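Local coordinates for D-mannose isomerase (Marinomonas mediterranea, PDB 5X32), which catalyses the reversible isomerization of D-mannose to D-fructose and, less efficiently, also acts on D-lyxose, at residues S131-E134 / V135-E138; V139-D142 / L143-H147; K194-D197 / R198-L202. All coordinates share one frame; numbering follows the deposited sequence.

Contact 1 of 3, residues S131-E134 / V135-E138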
loop_
_atom_site.group_PDB
_atom_site.type_symbol
_atom_site.label_atom_id
_atom_site.label_comp_id
_atom_site.label_asym_id
_atom_site.label_seq_id
_atom_site.Cartn_x
_atom_site.Cartn_y
_atom_site.Cartn_z
ATOM N N SER A 131 -14.344 -14.609 12.819
ATOM C CA SER A 131 -13.987 -15.976 12.428
ATOM C C SER A 131 -14.324 -16.224 10.971
ATOM O O SER A 131 -13.652 -16.988 10.276
ATOM C CB SER A 131 -14.708 -16.985 13.318
ATOM O OG SER A 131 -14.841 -16.488 14.637
ATOM N N GLU A 132 -15.400 -15.573 10.541
ATOM C CA GLU A 132 -15.963 -15.743 9.217
ATOM C C GLU A 132 -15.046 -15.262 8.092
ATOM O O GLU A 132 -15.127 -15.723 6.949
ATOM C CB GLU A 132 -17.292 -14.997 9.151
ATOM C CG GLU A 132 -18.152 -15.459 8.014
ATOM C CD GLU A 132 -18.230 -16.978 7.953
ATOM O OE1 GLU A 132 -18.625 -17.598 8.970
ATOM O OE2 GLU A 132 -17.869 -17.550 6.898
ATOM N N ALA A 133 -14.160 -14.335 8.422
ATOM C CA ALA A 133 -13.323 -13.721 7.413
ATOM C C ALA A 133 -12.491 -14.773 6.685
ATOM O O ALA A 133 -12.176 -14.617 5.500
ATOM C CB ALA A 133 -12.429 -12.666 8.039
ATOM N N GLU A 134 -12.134 -15.838 7.401
ATOM C CA GLU A 134 -11.319 -16.898 6.827
ATOM C C GLU A 134 -11.989 -17.426 5.572
ATOM O O GLU A 134 -11.333 -17.663 4.561
ATOM C CB GLU A 134 -11.101 -18.020 7.844
ATOM C CG GLU A 134 -10.232 -19.140 7.320
ATOM C CD GLU A 134 -9.499 -19.867 8.427
ATOM O OE1 GLU A 134 -9.941 -19.744 9.594
ATOM O OE2 GLU A 134 -8.456 -20.507 8.145
ATOM N N VAL A 135 -13.315 -17.522 5.638
ATOM C CA VAL A 135 -14.138 -17.913 4.497
ATOM C C VAL A 135 -14.195 -16.807 3.446
ATOM O O VAL A 135 -14.035 -17.084 2.253
ATOM C CB VAL A 135 -15.589 -18.281 4.920
ATOM C CG1 VAL A 135 -16.483 -18.440 3.697
ATOM C CG2 VAL A 135 -15.610 -19.547 5.777
ATOM N N TRP A 136 -14.400 -15.562 3.887
ATOM C CA TRP A 136 -14.454 -14.424 2.970
ATOM C C TRP A 136 -13.175 -14.337 2.137
ATOM O O TRP A 136 -13.221 -14.177 0.911
ATOM C CB TRP A 136 -14.643 -13.134 3.746
ATOM C CG TRP A 136 -15.909 -13.076 4.496
ATOM C CD1 TRP A 136 -17.027 -13.815 4.262
ATOM C CD2 TRP A 136 -16.208 -12.232 5.619
ATOM N NE1 TRP A 136 -18.007 -13.478 5.159
ATOM C CE2 TRP A 136 -17.534 -12.513 6.005
ATOM C CE3 TRP A 136 -15.487 -11.264 6.327
ATOM C CZ2 TRP A 136 -18.154 -11.867 7.071
ATOM C CZ3 TRP A 136 -16.105 -10.624 7.392
ATOM C CH2 TRP A 136 -17.426 -10.929 7.752
ATOM N N ILE A 137 -12.038 -14.499 2.808
ATOM C CA ILE A 137 -10.753 -14.460 2.132
ATOM C C ILE A 137 -10.789 -15.519 1.055
ATOM O O ILE A 137 -10.535 -15.267 -0.152
ATOM C CB ILE A 137 -9.587 -14.752 3.102
ATOM C CG1 ILE A 137 -9.449 -13.649 4.148
ATOM C CG2 ILE A 137 -8.297 -14.957 2.332
ATOM C CD1 ILE A 137 -8.484 -13.988 5.241
ATOM N N GLU A 138 -11.234 -16.688 1.507
ATOM C CA GLU A 138 -11.259 -17.879 0.675
ATOM C C GLU A 138 -12.188 -17.632 -0.511
ATOM O O GLU A 138 -11.864 -18.028 -1.636
ATOM C CB GLU A 138 -11.674 -19.089 1.518
ATOM C CG GLU A 138 -12.167 -20.304 0.780
ATOM C CD GLU A 138 -12.672 -21.380 1.747
ATOM O OE1 GLU A 138 -12.147 -21.493 2.884
ATOM O OE2 GLU A 138 -13.637 -22.085 1.383
#
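I137 N donates to A133 O over 2.7 Å. W136 N binds E132 O at 3.2 Å, and V135 N makes a weak bond to the same oxygen. Further along, E138 N reaches E134 O, also at 3.2 Å.

Outside this backbone frame, the side chains of E132 and W136 cross at about a right angle. The methylenes of the glutamate, not its charge, touch the indole: CG lies over one face, offset toward the rim and 3.5 Å from W136 NE1, and CB makes a CH-pi contact 4.2 Å from the centroid of the six-membered ring. With CG of E132 anti to the backbone N (chi1 -162°) and the chain bent at chi2, the carboxylate swings toward V135 while the methylenes stay over the ring. A133 CB adds an apolar touch, 3.8 Å from W136 CE3. The indole also takes a cation-pi contact from R86 and meets the ring of Y122 on helix 112-127.

Such an i to i+4 pairing of aliphatic stem and aromatic face here dresses the start of helix 133-147, in the (alpha/alpha)6 barrel expected of the N-acylglucosamine 2-epimerase family.

Contact 2 of 3, residues V139-D142 / L143-H147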
loop_
_atom_site.group_PDB
_atom_site.type_symbol
_atom_site.label_atom_id
_atom_site.label_comp_id
_atom_site.label_asym_id
_atom_site.label_seq_id
_atom_site.Cartn_x
_atom_site.Cartn_y
_atom_site.Cartn_z
ATOM N N VAL A 139 -13.304 -16.936 -0.272
ATOM C CA VAL A 139 -14.234 -16.668 -1.364
ATOM C C VAL A 139 -13.569 -15.749 -2.374
ATOM O O VAL A 139 -13.563 -16.021 -3.579
ATOM C CB VAL A 139 -15.542 -15.985 -0.908
ATOM C CG1 VAL A 139 -16.392 -15.613 -2.141
ATOM C CG2 VAL A 139 -16.321 -16.855 0.068
ATOM N N THR A 140 -12.964 -14.677 -1.862
ATOM C CA THR A 140 -12.455 -13.624 -2.728
ATOM C C THR A 140 -11.299 -14.141 -3.562
ATOM O O THR A 140 -11.205 -13.866 -4.774
ATOM C CB THR A 140 -12.032 -12.407 -1.909
ATOM O OG1 THR A 140 -13.125 -12.025 -1.062
ATOM C CG2 THR A 140 -11.678 -11.244 -2.828
ATOM N N TYR A 141 -10.471 -14.963 -2.934
ATOM C CA TYR A 141 -9.378 -15.580 -3.660
ATOM C C TYR A 141 -9.929 -16.338 -4.877
ATOM O O TYR A 141 -9.389 -16.212 -5.982
ATOM C CB TYR A 141 -8.569 -16.515 -2.739
ATOM C CG TYR A 141 -7.361 -17.108 -3.417
ATOM C CD1 TYR A 141 -7.451 -18.298 -4.120
ATOM C CD2 TYR A 141 -6.132 -16.465 -3.375
ATOM C CE1 TYR A 141 -6.347 -18.839 -4.746
ATOM C CE2 TYR A 141 -5.023 -16.996 -3.992
ATOM C CZ TYR A 141 -5.131 -18.182 -4.681
ATOM O OH TYR A 141 -4.023 -18.718 -5.314
ATOM N N ASP A 142 -11.053 -17.040 -4.714
ATOM C CA ASP A 142 -11.525 -17.838 -5.836
ATOM C C ASP A 142 -12.169 -16.973 -6.900
ATOM O O ASP A 142 -12.022 -17.274 -8.094
ATOM C CB ASP A 142 -12.500 -18.932 -5.383
ATOM C CG ASP A 142 -11.991 -19.707 -4.190
ATOM O OD1 ASP A 142 -10.887 -20.303 -4.280
ATOM O OD2 ASP A 142 -12.742 -19.808 -3.203
ATOM N N LEU A 143 -12.760 -15.848 -6.491
ATOM C CA LEU A 143 -13.265 -14.895 -7.462
ATOM C C LEU A 143 -12.118 -14.479 -8.367
ATOM O O LEU A 143 -12.272 -14.379 -9.587
ATOM C CB LEU A 143 -13.863 -13.688 -6.763
ATOM C CG LEU A 143 -14.234 -12.516 -7.667
ATOM C CD1 LEU A 143 -15.332 -12.878 -8.637
ATOM C CD2 LEU A 143 -14.688 -11.350 -6.814
ATOM N N LEU A 144 -10.937 -14.369 -7.770
ATOM C CA LEU A 144 -9.792 -13.858 -8.484
ATOM C C LEU A 144 -9.285 -14.978 -9.363
ATOM O O LEU A 144 -9.048 -14.780 -10.567
ATOM C CB LEU A 144 -8.753 -13.388 -7.463
ATOM C CG LEU A 144 -8.790 -11.910 -7.074
ATOM C CD1 LEU A 144 -8.113 -11.701 -5.748
ATOM C CD2 LEU A 144 -8.085 -11.091 -8.153
ATOM N N GLU A 145 -9.276 -16.181 -8.793
ATOM C CA GLU A 145 -8.764 -17.342 -9.508
ATOM C C GLU A 145 -9.568 -17.543 -10.776
ATOM O O GLU A 145 -9.020 -17.773 -11.861
ATOM C CB GLU A 145 -8.808 -18.594 -8.625
ATOM C CG GLU A 145 -7.709 -19.607 -8.937
ATOM C CD GLU A 145 -6.298 -19.056 -8.727
ATOM O OE1 GLU A 145 -5.338 -19.692 -9.224
ATOM O OE2 GLU A 145 -6.137 -18.000 -8.058
ATOM N N THR A 146 -10.883 -17.432 -10.613
ATOM C CA THR A 146 -11.829 -17.648 -11.688
ATOM C C THR A 146 -11.719 -16.561 -12.741
ATOM O O THR A 146 -11.828 -16.836 -13.933
ATOM C CB THR A 146 -13.242 -17.694 -11.163
ATOM O OG1 THR A 146 -13.375 -18.816 -10.290
ATOM C CG2 THR A 146 -14.229 -17.808 -12.306
ATOM N N HIS A 147 -11.503 -15.321 -12.318
ATOM C CA HIS A 147 -11.638 -14.249 -13.296
ATOM C C HIS A 147 -10.343 -13.504 -13.635
ATOM O O HIS A 147 -10.225 -12.956 -14.728
ATOM C CB HIS A 147 -12.703 -13.254 -12.822
ATOM C CG HIS A 147 -14.103 -13.793 -12.847
ATOM N ND1 HIS A 147 -14.807 -14.100 -11.702
ATOM C CD2 HIS A 147 -14.958 -14.003 -13.877
ATOM C CE1 HIS A 147 -16.017 -14.524 -12.026
ATOM N NE2 HIS A 147 -16.134 -14.471 -13.340
#
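Y141 and E145, one helical turn apart, run side by side and point the same way. CG of Y141 stands anti to the backbone N (chi1 -176°), and E145 bends at chi2 (61°), which brings its carboxylate alongside the phenol. The two flat groups are only 9° from parallel, but OE2 approaches the ring obliquely, lying 3.4 Å from Y141 CE1 and 3.5 Å from Y141 OH. The charge of E145 is met mainly outside the turn: OE1 forms a salt bridge with R198 of helix 193-212, so the tyrosine flanks a carboxylate that already has a cationic mate. An alanine in place of Y141 is likely to open a gap beside the E145 carboxylate and leave it freer to turn away from R198.

The hydroxyl of T146 is tied back to its own helix. Its OG1 donates to D142 O at 3.0 Å from above the carbonyl plane, while T146 N reaches the same oxygen at 2.8 Å. Two donors from one residue thus grip a single carbonyl. Six residues earlier, T140 OG1 is likewise hydrogen-bonded to W136 O. H147, near the helix end, turns ND1 back to L143 O in a weak bond of 3.3 Å; its imidazole carries T146 CG2 over the centre of one face and stacks with W164.

L144 faces inward, meeting L115 and I119 of helix 112-127 and Y156 of strand 155-160. Serine and threonine hydroxyls returned to the carbonyl four residues back are a familiar feature of alpha-helices, here in the latter part of helix 133-147, a helix of the (alpha/alpha)6 barrel expected of this family.

Contact 3 of 3, residues K194-D197 / R198-L202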
loop_
_atom_site.group_PDB
_atom_site.type_symbol
_atom_site.label_atom_id
_atom_site.label_comp_id
_atom_site.label_asym_id
_atom_site.label_seq_id
_atom_site.Cartn_x
_atom_site.Cartn_y
_atom_site.Cartn_z
ATOM N N LYS A 194 -1.303 -21.965 0.852
ATOM C CA LYS A 194 -1.739 -21.697 -0.514
ATOM C C LYS A 194 -1.396 -20.248 -0.867
ATOM O O LYS A 194 -0.842 -19.923 -1.937
ATOM C CB LYS A 194 -3.251 -21.943 -0.609
ATOM C CG LYS A 194 -3.933 -21.689 -1.943
ATOM C CD LYS A 194 -5.441 -21.813 -1.732
ATOM C CE LYS A 194 -6.084 -22.810 -2.677
ATOM N NZ LYS A 194 -7.465 -23.157 -2.227
ATOM N N TYR A 195 -1.767 -19.381 0.061
ATOM C CA TYR A 195 -1.620 -17.962 -0.109
ATOM C C TYR A 195 -0.162 -17.536 -0.167
ATOM O O TYR A 195 0.234 -16.777 -1.055
ATOM C CB TYR A 195 -2.336 -17.256 1.027
ATOM C CG TYR A 195 -3.821 -17.531 1.087
ATOM C CD1 TYR A 195 -4.581 -17.594 -0.075
ATOM C CD2 TYR A 195 -4.466 -17.710 2.307
ATOM C CE1 TYR A 195 -5.938 -17.824 -0.023
ATOM C CE2 TYR A 195 -5.820 -17.938 2.367
ATOM C CZ TYR A 195 -6.556 -17.993 1.201
ATOM O OH TYR A 195 -7.916 -18.211 1.256
ATOM N N LEU A 196 0.638 -18.049 0.762
ATOM C CA LEU A 196 2.062 -17.750 0.773
ATOM C C LEU A 196 2.686 -18.221 -0.529
ATOM O O LEU A 196 3.563 -17.543 -1.077
ATOM C CB LEU A 196 2.752 -18.381 1.983
ATOM C CG LEU A 196 4.263 -18.162 2.084
ATOM C CD1 LEU A 196 4.608 -16.690 1.988
ATOM C CD2 LEU A 196 4.785 -18.725 3.397
ATOM N N ASP A 197 2.225 -19.359 -1.050
ATOM C CA ASP A 197 2.804 -19.859 -2.295
ATOM C C ASP A 197 2.464 -18.934 -3.469
ATOM O O ASP A 197 3.312 -18.652 -4.343
ATOM C CB ASP A 197 2.325 -21.280 -2.574
ATOM C CG ASP A 197 2.941 -22.299 -1.623
ATOM O OD1 ASP A 197 3.967 -21.974 -0.979
ATOM O OD2 ASP A 197 2.377 -23.412 -1.487
ATOM N N ARG A 198 1.251 -18.396 -3.461
ATOM C CA ARG A 198 0.880 -17.469 -4.527
ATOM C C ARG A 198 1.680 -16.146 -4.384
ATOM O O ARG A 198 2.154 -15.574 -5.378
ATOM C CB ARG A 198 -0.634 -17.227 -4.517
ATOM C CG ARG A 198 -1.127 -16.294 -5.592
ATOM C CD ARG A 198 -0.673 -16.704 -6.973
ATOM N NE ARG A 198 -1.082 -18.060 -7.336
ATOM C CZ ARG A 198 -2.230 -18.350 -7.946
ATOM N NH1 ARG A 198 -3.095 -17.392 -8.243
ATOM N NH2 ARG A 198 -2.529 -19.601 -8.242
ATOM N N ALA A 199 1.848 -15.677 -3.148
ATOM C CA ALA A 199 2.611 -14.462 -2.918
ATOM C C ALA A 199 4.012 -14.639 -3.455
ATOM O O ALA A 199 4.515 -13.771 -4.172
ATOM C CB ALA A 199 2.657 -14.109 -1.440
ATOM N N LYS A 200 4.632 -15.779 -3.168
ATOM C CA LYS A 200 6.001 -15.972 -3.641
ATOM C C LYS A 200 6.100 -16.100 -5.158
ATOM O O LYS A 200 7.093 -15.655 -5.763
ATOM C CB LYS A 200 6.631 -17.173 -2.951
ATOM C CG LYS A 200 6.512 -17.103 -1.444
ATOM C CD LYS A 200 7.214 -18.264 -0.782
ATOM C CE LYS A 200 8.498 -18.575 -1.518
ATOM N NZ LYS A 200 9.474 -19.289 -0.667
ATOM N N LEU A 201 5.069 -16.673 -5.771
ATOM C CA LEU A 201 5.036 -16.785 -7.231
ATOM C C LEU A 201 4.930 -15.406 -7.897
ATOM O O LEU A 201 5.602 -15.128 -8.898
ATOM C CB LEU A 201 3.876 -17.675 -7.674
ATOM C CG LEU A 201 3.697 -17.884 -9.182
ATOM C CD1 LEU A 201 4.983 -18.298 -9.857
ATOM C CD2 LEU A 201 2.576 -18.876 -9.482
ATOM N N LEU A 202 4.075 -14.553 -7.334
ATOM C CA LEU A 202 3.906 -13.190 -7.818
ATOM C C LEU A 202 5.214 -12.423 -7.656
ATOM O O LEU A 202 5.668 -11.715 -8.575
ATOM C CB LEU A 202 2.765 -12.499 -7.070
ATOM C CG LEU A 202 1.390 -13.105 -7.337
ATOM C CD1 LEU A 202 0.307 -12.491 -6.464
ATOM C CD2 LEU A 202 1.055 -12.943 -8.808
#
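L196 and K200 carry the side-chain contact, and it is an apolar one. L196 CD1 lies 3.9 Å from K200 CG and 4.1 Å from K200 CD, the leucine branch meeting the aliphatic part of the lysine while the two side chains slant across one another. CG of K200 is anti to the carbonyl carbon (chi1 -52°), which leads the chain back along the preceding turn toward L196 before the bend at chi3.

The backbone bonds are those of a regular alpha-helix. K200 N donates to L196 O at 2.9 Å and A199 N to Y195 O at the same distance; R198 N to K194 O and L201 N to D197 O, both 3.0 Å, complete the set across the two segments.

Charged ends look outward from the turn for their partners. K200 NZ forms a salt bridge with E268 and a hydrogen bond with S266, whereas D197 OD1 stays 6.1 Å from that ammonium nitrogen. R198, bent at chi2 and chi3, makes a cation-pi contact with W149 in addition to its salt bridge with E145.

Several parts of the fold meet this helix. Y195 packs edge-to-face on Y141 and touches A186 and T190 of helix 173-190, L196 leans on F187 of that helix and on L262 of helix 249-265, and L202 rests against L155 and Y156 of strand 155-160. Helix 193-212 is thereby joined to helices 133-147, 173-190 and 249-265 and to strand 155-160 of the five-stranded antiparallel sheet.

Overall arrangement
Contacts 1 and 2 are consecutive segments of helix 133-147, their centres about 13 Å apart, whereas contact 3 belongs to helix 193-212. Contact 1 lies nearest the surface, with four of seven touching residues exposed and A133 and I137 buried; contact 2 has two of eight exposed and buries T140, Y141 and L144; contact 3 has three exposed and buries Y195, L196 and A199. The chemistry shifts likewise: glutamate methylenes on an indole, then a carboxylate beside a phenol and a hydroxyl on a carbonyl, then leucine against a lysine stem. Y195 of contact 3 touches I137 and E138 of contact 1 and Y141 of contact 2; only contact 2 shares a salt bridge with contact 3.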